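Local coordinates for cobalamin biosynthesis protein (Agrobacterium tumefaciens, PDB 3BY5) that probably takes part in cobalamin biosynthesis as a CbiG-type protein, although its exact role is not established, at residues 11-16 with 123-128; 43-48 with 100-105. All coordinates share one frame; numbering follows the deposited sequence.

Interaction 1: 11-16 with 123-128; sequences TVAGIG and VTVAIA. With SO4 (sulfate ion), chain B.
Val123 reaches Ile15 with one branch: its CG1, anti to the backbone N (chi1 -178°), comes within 3.9 Å of Ile15 CG2, the two branched side chains meeting at a slant. Thr124 follows, in a hydrogen-bonded antiparallel pair with Gly16. Thr124 N donates to Gly16 O at 2.7 Å and Gly16 N returns to Thr124 O at 3.0 Å. On the Thr124 side chain, OG1 lies beside the backbone N (chi1 -48°) and donates to sulfate O3 at 3.1 Å, while CG2 rests against sulfate O2 and O3. Ser97 and Ser99 also bind this ion, which probably comes from the crystallisation liquor.

Val125 turns to the other face. Its CG1 lies 4.1 Å from Ala13 CB and 4.2 Å from Ile15 CD1, running alongside the Ile15 chain, and helix 23-37 covers this side through Ile26, Val30 and Ala33. Ala126 pairs with Gly14, whose N donates to Ala126 O at 2.7 Å; the return bond goes from Ala126 N to Gly14 O. Ile127 sits in a non-hydrogen-bonded pair with Ala13, and its CG2 lies alongside OG1 of Thr11. At Ala128 the exchange with Val12 closes the register, Val12 N to Ala128 O being 2.8 Å, with the second bond from Ala128 N to Val12 O.

Val12, Ala126 and Ala128 face helix 98-107, and Ile15, Val123 and Val125 face helix 23-37, so the strand pair is covered on both faces. The two segment axes run at 157°. Strand 11-17 is the middle strand of a mixed five-stranded sheet, where its parallel part (67-69, 43-46) gives way to its antiparallel part (123-129, 112-120), in a three-layer alpha/beta/alpha sandwich.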
ATOM      1  N   THR A  11     -13.214   4.671  -0.547  1.00 50.68           N
ATOM      2  CA  THR A  11     -13.187   4.636   0.918  1.00 46.56           C
ATOM      3  C   THR A  11     -12.101   3.706   1.496  1.00 42.45           C
ATOM      4  O   THR A  11     -12.018   2.518   1.161  1.00 40.51           O
ATOM      5  CB  THR A  11     -14.604   4.362   1.525  1.00 48.33           C
ATOM      6  OG1 THR A  11     -14.508   3.471   2.642  1.00 52.18           O
ATOM      7  CG2 THR A  11     -15.548   3.777   0.485  1.00 50.59           C
ATOM      8  N   VAL A  12     -11.279   4.287   2.367  1.00 36.73           N
ATOM      9  CA  VAL A  12     -10.104   3.638   2.939  1.00 33.33           C
ATOM     10  C   VAL A  12     -10.331   3.371   4.420  1.00 34.14           C
ATOM     11  O   VAL A  12     -10.787   4.257   5.138  1.00 40.18           O
ATOM     12  CB  VAL A  12      -8.840   4.540   2.763  1.00 31.75           C
ATOM     13  CG1 VAL A  12      -7.608   3.915   3.394  1.00 28.39           C
ATOM     14  CG2 VAL A  12      -8.582   4.813   1.296  1.00 34.35           C
ATOM     15  N   ALA A  13     -10.028   2.156   4.876  1.00 32.10           N
ATOM     16  CA  ALA A  13     -10.034   1.853   6.307  1.00 28.22           C
ATOM     17  C   ALA A  13      -8.621   1.743   6.857  1.00 30.88           C
ATOM     18  O   ALA A  13      -7.868   0.854   6.467  1.00 33.20           O
ATOM     19  CB  ALA A  13     -10.802   0.587   6.590  1.00 29.01           C
ATOM     20  N   GLY A  14      -8.265   2.657   7.754  1.00 30.82           N
ATOM     21  CA  GLY A  14      -6.983   2.607   8.456  1.00 31.09           C
ATOM     22  C   GLY A  14      -7.059   1.635   9.613  1.00 33.24           C
ATOM     23  O   GLY A  14      -7.977   1.712  10.427  1.00 34.77           O
ATOM     24  N   ILE A  15      -6.101   0.715   9.683  1.00 33.87           N
ATOM     25  CA  ILE A  15      -6.122  -0.354  10.689  1.00 33.24           C
ATOM     26  C   ILE A  15      -4.970  -0.239  11.685  1.00 34.56           C
ATOM     27  O   ILE A  15      -3.808  -0.122  11.301  1.00 33.01           O
ATOM     28  CB  ILE A  15      -6.090  -1.769  10.045  1.00 31.17           C
ATOM     29  CG1 ILE A  15      -7.124  -1.908   8.919  1.00 32.58           C
ATOM     30  CG2 ILE A  15      -6.287  -2.857  11.103  1.00 34.90           C
ATOM     31  CD1 ILE A  15      -8.570  -1.716   9.351  1.00 34.57           C
ATOM     32  N   GLY A  16      -5.315  -0.262  12.967  1.00 39.21           N
ATOM     33  CA  GLY A  16      -4.337  -0.361  14.038  1.00 44.55           C
ATOM     34  C   GLY A  16      -4.704  -1.529  14.925  1.00 49.37           C
ATOM     35  O   GLY A  16      -5.883  -1.804  15.136  1.00 49.14           O
ATOM     36  N   VAL A 123      -8.843  -4.056  17.790  1.00 37.87           N
ATOM     37  CA  VAL A 123      -8.488  -3.609  16.453  1.00 35.03           C
ATOM     38  C   VAL A 123      -9.179  -2.267  16.224  1.00 32.89           C
ATOM     39  O   VAL A 123     -10.403  -2.167  16.315  1.00 33.06           O
ATOM     40  CB  VAL A 123      -8.921  -4.629  15.359  1.00 33.51           C
ATOM     41  CG1 VAL A 123      -8.489  -4.162  13.980  1.00 34.50           C
ATOM     42  CG2 VAL A 123      -8.345  -6.007  15.634  1.00 32.13           C
ATOM     43  N   THR A 124      -8.383  -1.238  15.947  1.00 31.81           N
ATOM     44  CA  THR A 124      -8.892   0.098  15.648  1.00 29.12           C
ATOM     45  C   THR A 124      -9.125   0.257  14.153  1.00 29.26           C
ATOM     46  O   THR A 124      -8.294  -0.137  13.341  1.00 31.23           O
ATOM     47  CB  THR A 124      -7.929   1.189  16.136  1.00 28.27           C
ATOM     48  OG1 THR A 124      -7.543   0.905  17.485  1.00 42.31           O
ATOM     49  CG2 THR A 124      -8.584   2.564  16.091  1.00 28.83           C
ATOM     50  N   VAL A 125     -10.276   0.822  13.800  1.00 30.64           N
ATOM     51  CA  VAL A 125     -10.648   1.049  12.416  1.00 29.89           C
ATOM     52  C   VAL A 125     -11.041   2.509  12.233  1.00 32.56           C
ATOM     53  O   VAL A 125     -11.954   2.996  12.902  1.00 33.81           O
ATOM     54  CB  VAL A 125     -11.832   0.155  11.989  1.00 31.96           C
ATOM     55  CG1 VAL A 125     -12.066   0.258  10.485  1.00 32.76           C
ATOM     56  CG2 VAL A 125     -11.598  -1.305  12.397  1.00 34.92           C
ATOM     57  N   ALA A 126     -10.334   3.195  11.335  1.00 31.92           N
ATOM     58  CA  ALA A 126     -10.660   4.567  10.934  1.00 29.61           C
ATOM     59  C   ALA A 126     -11.090   4.585   9.478  1.00 30.96           C
ATOM     60  O   ALA A 126     -10.377   4.081   8.625  1.00 35.70           O
ATOM     61  CB  ALA A 126      -9.466   5.471  11.123  1.00 22.89           C
ATOM     62  N   ILE A 127     -12.246   5.169   9.185  1.00 31.41           N
ATOM     63  CA  ILE A 127     -12.718   5.225   7.800  1.00 32.72           C
ATOM     64  C   ILE A 127     -12.581   6.628   7.208  1.00 30.99           C
ATOM     65  O   ILE A 127     -13.073   7.602   7.775  1.00 28.92           O
ATOM     66  CB  ILE A 127     -14.169   4.664   7.632  1.00 34.75           C
ATOM     67  CG1 ILE A 127     -14.204   3.161   7.921  1.00 34.37           C
ATOM     68  CG2 ILE A 127     -14.699   4.874   6.213  1.00 31.44           C
ATOM     69  CD1 ILE A 127     -14.703   2.812   9.295  1.00 40.57           C
ATOM     70  N   ALA A 128     -11.887   6.710   6.075  1.00 32.82           N
ATOM     71  CA  ALA A 128     -11.779   7.948   5.311  1.00 36.04           C
ATOM     72  C   ALA A 128     -12.377   7.786   3.920  1.00 40.48           C
ATOM     73  O   ALA A 128     -12.327   6.706   3.343  1.00 38.14           O
ATOM     74  CB  ALA A 128     -10.334   8.388   5.214  1.00 32.58           C
TER
HETATM   75  S   SO4 B 201      -5.043   4.355  16.880  0.50 42.26           S
HETATM   76  O1  SO4 B 201      -4.027   3.708  16.056  0.50 36.93           O
HETATM   77  O2  SO4 B 201      -6.097   4.906  16.038  0.50 41.99           O
HETATM   78  O3  SO4 B 201      -5.627   3.380  17.793  0.50 43.05           O
HETATM   79  O4  SO4 B 201      -4.429   5.431  17.651  0.50 44.61           O

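Interaction 2: 43-48 with 100-105; sequences YLATAP and EAAALA
Ala45 and Ala102 meet where strand 43-46 packs on helix 98-107, each pressing its methyl group onto main chain of the other segment: Ala45 CB sits on the peptide of Ala102 itself, Ala102 CB on the peptide one residue further along the strand, between Thr46 and Ala47. The side chain of Ala45 is a single step long, so CB is also its tip. Pointing toward the helix, this carbon first meets Ala102 O at 3.5 Å, then Ala102 C at 3.9 Å, and it comes within 4.3 Å of Ala103 N. The methyl group thus rests on the peptide unit that joins Ala102 to Ala103.

The reverse contact is much the same. Ala102 CB points back to the strand and lies 3.8 Å from Thr46 C, 3.9 Å from Thr46 O and 4.1 Å from Ala47 N, again against a peptide unit, here the one where the strand gives way to loop. Between the two methyl carbons, Ala45 CB and Ala102 CB, the distance is 4.5 Å.

Thr46 contributes backbone alone to this interface. Its CB points away from the helix, and OG1, set anti to the backbone N (chi1 -168°), hydrogen-bonds to Ile15 O on the neighbouring strand. Around the contact, Ala106 of the same helix also touches Ala45 and Tyr43, and Val98 with Leu75 of helix 72-84 packs against Ala47.

The segment axes approach to 6.9 Å at an angle of 133°, a close spacing that methyl-sized side chains on both surfaces permit. No hydrogen bond joins the two segments. Their association is therefore van der Waals contact between methyl groups and peptide units, buried near the middle of the chain.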
ATOM      1  N   TYR A  43     -10.189  -0.296   0.181  1.00 40.44           N
ATOM      2  CA  TYR A  43      -8.748  -0.151   0.352  1.00 37.65           C
ATOM      3  C   TYR A  43      -8.366  -0.141   1.838  1.00 32.63           C
ATOM      4  O   TYR A  43      -9.016   0.512   2.643  1.00 32.25           O
ATOM      5  CB  TYR A  43      -8.294   1.141  -0.339  1.00 43.56           C
ATOM      6  CG  TYR A  43      -6.829   1.214  -0.671  1.00 44.88           C
ATOM      7  CD1 TYR A  43      -5.982   2.028   0.067  1.00 48.70           C
ATOM      8  CD2 TYR A  43      -6.292   0.483  -1.730  1.00 46.81           C
ATOM      9  CE1 TYR A  43      -4.632   2.109  -0.224  1.00 49.18           C
ATOM     10  CE2 TYR A  43      -4.936   0.557  -2.032  1.00 48.81           C
ATOM     11  CZ  TYR A  43      -4.115   1.376  -1.269  1.00 48.33           C
ATOM     12  OH  TYR A  43      -2.772   1.476  -1.539  1.00 48.59           O
ATOM     13  N   LEU A  44      -7.325  -0.879   2.200  1.00 30.15           N
ATOM     14  CA  LEU A  44      -6.842  -0.910   3.585  1.00 31.45           C
ATOM     15  C   LEU A  44      -5.532  -0.154   3.748  1.00 32.91           C
ATOM     16  O   LEU A  44      -4.746  -0.057   2.808  1.00 35.53           O
ATOM     17  CB  LEU A  44      -6.644  -2.348   4.068  1.00 30.63           C
ATOM     18  CG  LEU A  44      -7.852  -3.231   4.354  1.00 31.68           C
ATOM     19  CD1 LEU A  44      -7.364  -4.561   4.869  1.00 31.13           C
ATOM     20  CD2 LEU A  44      -8.780  -2.579   5.359  1.00 29.17           C
ATOM     21  N   ALA A  45      -5.297   0.368   4.950  1.00 33.93           N
ATOM     22  CA  ALA A  45      -4.081   1.132   5.243  1.00 34.09           C
ATOM     23  C   ALA A  45      -3.616   0.955   6.684  1.00 35.42           C
ATOM     24  O   ALA A  45      -4.423   0.691   7.578  1.00 33.54           O
ATOM     25  CB  ALA A  45      -4.279   2.605   4.931  1.00 29.63           C
ATOM     26  N   THR A  46      -2.311   1.106   6.895  1.00 33.58           N
ATOM     27  CA  THR A  46      -1.717   0.947   8.217  1.00 36.03           C
ATOM     28  C   THR A  46      -0.453   1.774   8.392  1.00 35.96           C
ATOM     29  O   THR A  46       0.128   2.263   7.428  1.00 40.10           O
ATOM     30  CB  THR A  46      -1.436  -0.550   8.559  1.00 35.56           C
ATOM     31  OG1 THR A  46      -1.129  -0.676   9.952  1.00 41.67           O
ATOM     32  CG2 THR A  46      -0.291  -1.124   7.734  1.00 33.95           C
ATOM     33  N   ALA A  47      -0.053   1.929   9.644  1.00 39.37           N
ATOM     34  CA  ALA A  47       1.197   2.569  10.012  1.00 41.13           C
ATOM     35  C   ALA A  47       2.290   1.512   9.918  1.00 43.56           C
ATOM     36  O   ALA A  47       1.963   0.333   9.791  1.00 44.44           O
ATOM     37  CB  ALA A  47       1.079   3.082  11.415  1.00 41.10           C
ATOM     38  N   PRO A  48       3.551   1.928   9.980  1.00 47.60           N
ATOM     39  CA  PRO A  48       4.674   0.984   9.989  1.00 50.65           C
ATOM     40  C   PRO A  48       4.504  -0.088  11.060  1.00 54.09           C
ATOM     41  O   PRO A  48       4.486   0.227  12.249  1.00 55.82           O
ATOM     42  CB  PRO A  48       5.872   1.875  10.323  1.00 50.98           C
ATOM     43  CG  PRO A  48       5.488   3.217   9.809  1.00 48.42           C
ATOM     44  CD  PRO A  48       4.005   3.329  10.017  1.00 47.34           C
ATOM     45  N   GLU A 100      -5.967   7.039  11.839  1.00 33.51           N
ATOM     46  CA  GLU A 100      -6.655   8.102  11.116  1.00 33.42           C
ATOM     47  C   GLU A 100      -5.725   8.709  10.077  1.00 32.80           C
ATOM     48  O   GLU A 100      -6.107   8.882   8.925  1.00 36.43           O
ATOM     49  CB  GLU A 100      -7.172   9.174  12.080  1.00 32.02           C
ATOM     50  CG  GLU A 100      -8.422   8.769  12.855  1.00 33.90           C
ATOM     51  CD  GLU A 100      -8.763   9.714  14.004  1.00 39.14           C
ATOM     52  OE1 GLU A 100      -7.896  10.514  14.406  1.00 45.01           O
ATOM     53  OE2 GLU A 100      -9.901   9.649  14.523  1.00 44.55           O
ATOM     54  N   ALA A 101      -4.492   8.985  10.489  1.00 32.71           N
ATOM     55  CA  ALA A 101      -3.463   9.529   9.605  1.00 31.55           C
ATOM     56  C   ALA A 101      -3.029   8.558   8.503  1.00 31.94           C
ATOM     57  O   ALA A 101      -2.613   8.995   7.433  1.00 33.71           O
ATOM     58  CB  ALA A 101      -2.266   9.989  10.419  1.00 30.28           C
ATOM     59  N   ALA A 102      -3.122   7.252   8.773  1.00 34.68           N
ATOM     60  CA  ALA A 102      -2.827   6.204   7.780  1.00 29.63           C
ATOM     61  C   ALA A 102      -3.899   6.108   6.709  1.00 28.39           C
ATOM     62  O   ALA A 102      -3.581   6.006   5.529  1.00 32.64           O
ATOM     63  CB  ALA A 102      -2.631   4.863   8.454  1.00 27.34           C
ATOM     64  N   ALA A 103      -5.162   6.139   7.134  1.00 31.05           N
ATOM     65  CA  ALA A 103      -6.317   6.123   6.232  1.00 28.69           C
ATOM     66  C   ALA A 103      -6.364   7.362   5.353  1.00 30.80           C
ATOM     67  O   ALA A 103      -6.689   7.262   4.176  1.00 34.90           O
ATOM     68  CB  ALA A 103      -7.606   5.998   7.012  1.00 25.09           C
ATOM     69  N   LEU A 104      -6.033   8.518   5.930  1.00 32.17           N
ATOM     70  CA  LEU A 104      -6.036   9.784   5.203  1.00 30.87           C
ATOM     71  C   LEU A 104      -4.885   9.877   4.223  1.00 33.44           C
ATOM     72  O   LEU A 104      -5.035  10.465   3.156  1.00 37.92           O
ATOM     73  CB  LEU A 104      -5.994  10.972   6.162  1.00 31.48           C
ATOM     74  CG  LEU A 104      -7.273  11.331   6.927  1.00 34.73           C
ATOM     75  CD1 LEU A 104      -7.015  12.503   7.857  1.00 32.24           C
ATOM     76  CD2 LEU A 104      -8.431  11.639   5.989  1.00 27.79           C
ATOM     77  N   ALA A 105      -3.743   9.295   4.583  1.00 34.36           N
ATOM     78  CA  ALA A 105      -2.575   9.282   3.702  1.00 31.45           C
ATOM     79  C   ALA A 105      -2.817   8.436   2.466  1.00 32.41           C
ATOM     80  O   ALA A 105      -2.485   8.843   1.355  1.00 35.02           O
ATOM     81  CB  ALA A 105      -1.362   8.784   4.439  1.00 31.74           C
TER

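Overall arrangement
Interactions 1 and 2 share one sheet, with their centres about 7 Å apart. Strand 43-46 lies beside 11-17, on the side away from 123-129, and is tied to it by probable hydrogen bonds from Ile15 N to Ala45 O (2.7 Å) and from Ala13 N to Tyr43 O (3.0 Å). Helix 98-107 spans both contacts: besides packing on Ala45, it places Ala103 CB 3.5 Å from Gly14 N and Ala103 O 3.6 Å from Val12 CG1. Near the start of the same helix, Ser97 and Ser99 hold the sulfate that Thr124 of interaction 1 also binds. In sequence, interaction 2 falls between the two strands of interaction 1.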